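Local coordinates for protein cellobiose 2-epimerase (Spirochaeta thermophila DSM 6192, PDB 5ZIG) that probably catalyses the reversible epimerization of cellobiose to 4-O-beta-D-glucopyranosyl-D-mannose, at residues Y132-G137 with F205-E210. Residues are numbered along the deposited sequence; the frame is centred on the assembly and turned at random.
Sequences YHTASG and FRTTKE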
loop_
_atom_site.group_PDB
_atom_site.type_symbol
_atom_site.label_atom_id
_atom_site.label_comp_id
_atom_site.label_asym_id
_atom_site.label_seq_id
_atom_site.Cartn_x
_atom_site.Cartn_y
_atom_site.Cartn_z
ATOM N N TYR A 132 -11.870 9.227 1.560
ATOM C CA TYR A 132 -13.321 9.307 1.463
ATOM C C TYR A 132 -13.809 10.715 1.755
ATOM O O TYR A 132 -14.727 11.214 1.094
ATOM C CB TYR A 132 -13.979 8.316 2.424
ATOM C CG TYR A 132 -15.481 8.281 2.261
ATOM C CD1 TYR A 132 -16.027 7.963 1.037
ATOM C CD2 TYR A 132 -16.351 8.614 3.303
ATOM C CE1 TYR A 132 -17.366 7.948 0.833
ATOM C CE2 TYR A 132 -17.743 8.586 3.105
ATOM C CZ TYR A 132 -18.227 8.244 1.850
ATOM O OH TYR A 132 -19.572 8.183 1.550
ATOM N N HIS A 133 -13.226 11.358 2.761
ATOM C CA HIS A 133 -13.618 12.724 3.093
ATOM C C HIS A 133 -13.416 13.652 1.896
ATOM O O HIS A 133 -14.337 14.377 1.494
ATOM C CB HIS A 133 -12.830 13.203 4.311
ATOM C CG HIS A 133 -12.958 14.669 4.565
ATOM N ND1 HIS A 133 -14.039 15.212 5.220
ATOM C CD2 HIS A 133 -12.154 15.707 4.239
ATOM C CE1 HIS A 133 -13.892 16.524 5.293
ATOM N NE2 HIS A 133 -12.753 16.849 4.713
ATOM N N THR A 134 -12.227 13.593 1.281
ATOM C CA THR A 134 -11.950 14.375 0.077
ATOM C C THR A 134 -12.961 14.087 -1.031
ATOM O O THR A 134 -13.480 15.013 -1.664
ATOM C CB THR A 134 -10.524 14.090 -0.423
ATOM O OG1 THR A 134 -9.581 14.383 0.614
ATOM C CG2 THR A 134 -10.184 14.967 -1.628
ATOM N N ALA A 135 -13.269 12.815 -1.280
ATOM C CA ALA A 135 -14.108 12.506 -2.435
ATOM C C ALA A 135 -15.585 12.780 -2.180
ATOM O O ALA A 135 -16.314 13.130 -3.117
ATOM C CB ALA A 135 -13.911 11.053 -2.863
ATOM N N SER A 136 -16.059 12.601 -0.948
ATOM C CA SER A 136 -17.478 12.725 -0.660
ATOM C C SER A 136 -17.836 13.984 0.115
ATOM O O SER A 136 -19.028 14.302 0.222
ATOM C CB SER A 136 -17.989 11.483 0.117
ATOM O OG SER A 136 -17.478 11.432 1.444
ATOM N N GLY A 137 -16.856 14.715 0.641
ATOM C CA GLY A 137 -17.182 15.798 1.549
ATOM C C GLY A 137 -17.676 15.382 2.918
ATOM O O GLY A 137 -17.992 16.256 3.720
ATOM N N PHE A 205 -2.054 14.336 6.441
ATOM C CA PHE A 205 -1.442 15.666 6.414
ATOM C C PHE A 205 -1.767 16.417 5.123
ATOM O O PHE A 205 -2.018 17.627 5.151
ATOM C CB PHE A 205 0.073 15.557 6.590
ATOM C CG PHE A 205 0.787 16.883 6.564
ATOM C CD1 PHE A 205 0.725 17.739 7.649
ATOM C CD2 PHE A 205 1.518 17.271 5.445
ATOM C CE1 PHE A 205 1.380 18.952 7.627
ATOM C CE2 PHE A 205 2.174 18.479 5.412
ATOM C CZ PHE A 205 2.108 19.323 6.504
ATOM N N ARG A 206 -1.736 15.725 3.979
ATOM C CA ARG A 206 -2.148 16.368 2.736
ATOM C C ARG A 206 -3.576 16.879 2.836
ATOM O O ARG A 206 -3.893 17.972 2.355
ATOM C CB ARG A 206 -2.023 15.400 1.559
ATOM C CG ARG A 206 -2.539 16.018 0.254
ATOM C CD ARG A 206 -2.390 15.066 -0.959
ATOM N NE ARG A 206 -1.031 15.103 -1.476
ATOM C CZ ARG A 206 -0.114 14.175 -1.250
ATOM N NH1 ARG A 206 -0.414 13.107 -0.517
ATOM N NH2 ARG A 206 1.102 14.311 -1.769
ATOM N N THR A 207 -4.457 16.100 3.466
ATOM C CA THR A 207 -5.872 16.444 3.554
ATOM C C THR A 207 -6.119 17.597 4.533
ATOM O O THR A 207 -7.031 18.401 4.318
ATOM C CB THR A 207 -6.670 15.189 3.974
ATOM O OG1 THR A 207 -6.289 14.060 3.157
ATOM C CG2 THR A 207 -8.191 15.408 3.899
ATOM N N THR A 208 -5.314 17.718 5.598
ATOM C CA THR A 208 -5.618 18.654 6.682
ATOM C C THR A 208 -4.513 19.651 7.023
ATOM O O THR A 208 -4.817 20.678 7.634
ATOM C CB THR A 208 -5.962 17.897 7.980
ATOM O OG1 THR A 208 -4.787 17.227 8.456
ATOM C CG2 THR A 208 -7.076 16.881 7.777
ATOM N N LYS A 209 -3.250 19.368 6.703
ATOM C CA LYS A 209 -2.132 20.254 7.041
ATOM C C LYS A 209 -2.038 20.492 8.544
ATOM O O LYS A 209 -1.553 21.536 8.997
ATOM C CB LYS A 209 -2.225 21.594 6.296
ATOM C CG LYS A 209 -1.629 21.579 4.894
ATOM C CD LYS A 209 -2.571 20.931 3.892
ATOM C CE LYS A 209 -3.963 21.565 3.947
ATOM N NZ LYS A 209 -4.906 21.022 2.914
ATOM N N GLU A 210 -2.515 19.532 9.321
ATOM C CA GLU A 210 -2.419 19.648 10.761
ATOM C C GLU A 210 -0.969 19.388 11.158
ATOM O O GLU A 210 -0.390 18.380 10.734
ATOM C CB GLU A 210 -3.395 18.683 11.432
ATOM C CG GLU A 210 -3.269 18.544 12.955
ATOM C CD GLU A 210 -3.263 19.875 13.687
ATOM O OE1 GLU A 210 -4.189 20.692 13.459
ATOM O OE2 GLU A 210 -2.325 20.094 14.489
#
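With chi1 at -49°, Thr-207 sets its methyl CG2 trans to its own backbone N, a setting that carries the methyl toward His-133 and Thr-134, while the chi1 of His-133 (169°) places CG anti to the backbone N, which puts CD2 of the ring beside that methyl. The two segments hold the last turns of helices 119-136 and 191-208 and the residues that follow, in the (alpha/alpha)6 barrel of the N-acylglucosamine 2-epimerase family, and they illustrate how helices two apart in sequence order, with helix 139-156 between them, can touch near their C-terminal ends through very few atoms. Thr-134 and Thr-207 are the residues whose CA atoms come nearest, 7.3 Å apart, and the two segments bury just 85 Å² between them, both sides summed, near the surface of the protein. A single methyl serves both partners: CG2 of Thr-207 lies 4.0 Å from CD2 of His-133, meeting the ring at a slant, and 3.7 Å from OG1 of Thr-134. Both are van der Waals contacts of a methyl; the polar groups are engaged elsewhere in the chain. The hydroxyl of Thr-134 bonds back to the carbonyl of Ala-130 and that of Thr-207 to the carbonyl of Thr-203, each one turn earlier in its helix, and the imidazole ND1 of His-133 is bonded to the carbonyl O of Asp-138, just beyond the helix end. The histidine also rests on Leu-142 of helix 139-156, and Thr-134 on Leu-72 of helix 57-73. Each helix is followed by a residue of positive phi, Gly-137 and Lys-209. In the first, the carbonyl O of Tyr-132 accepts two donors from Ser-136, the backbone N and the hydroxyl OG, the latter 2.8 Å away and raised 45° out of the carbonyl plane.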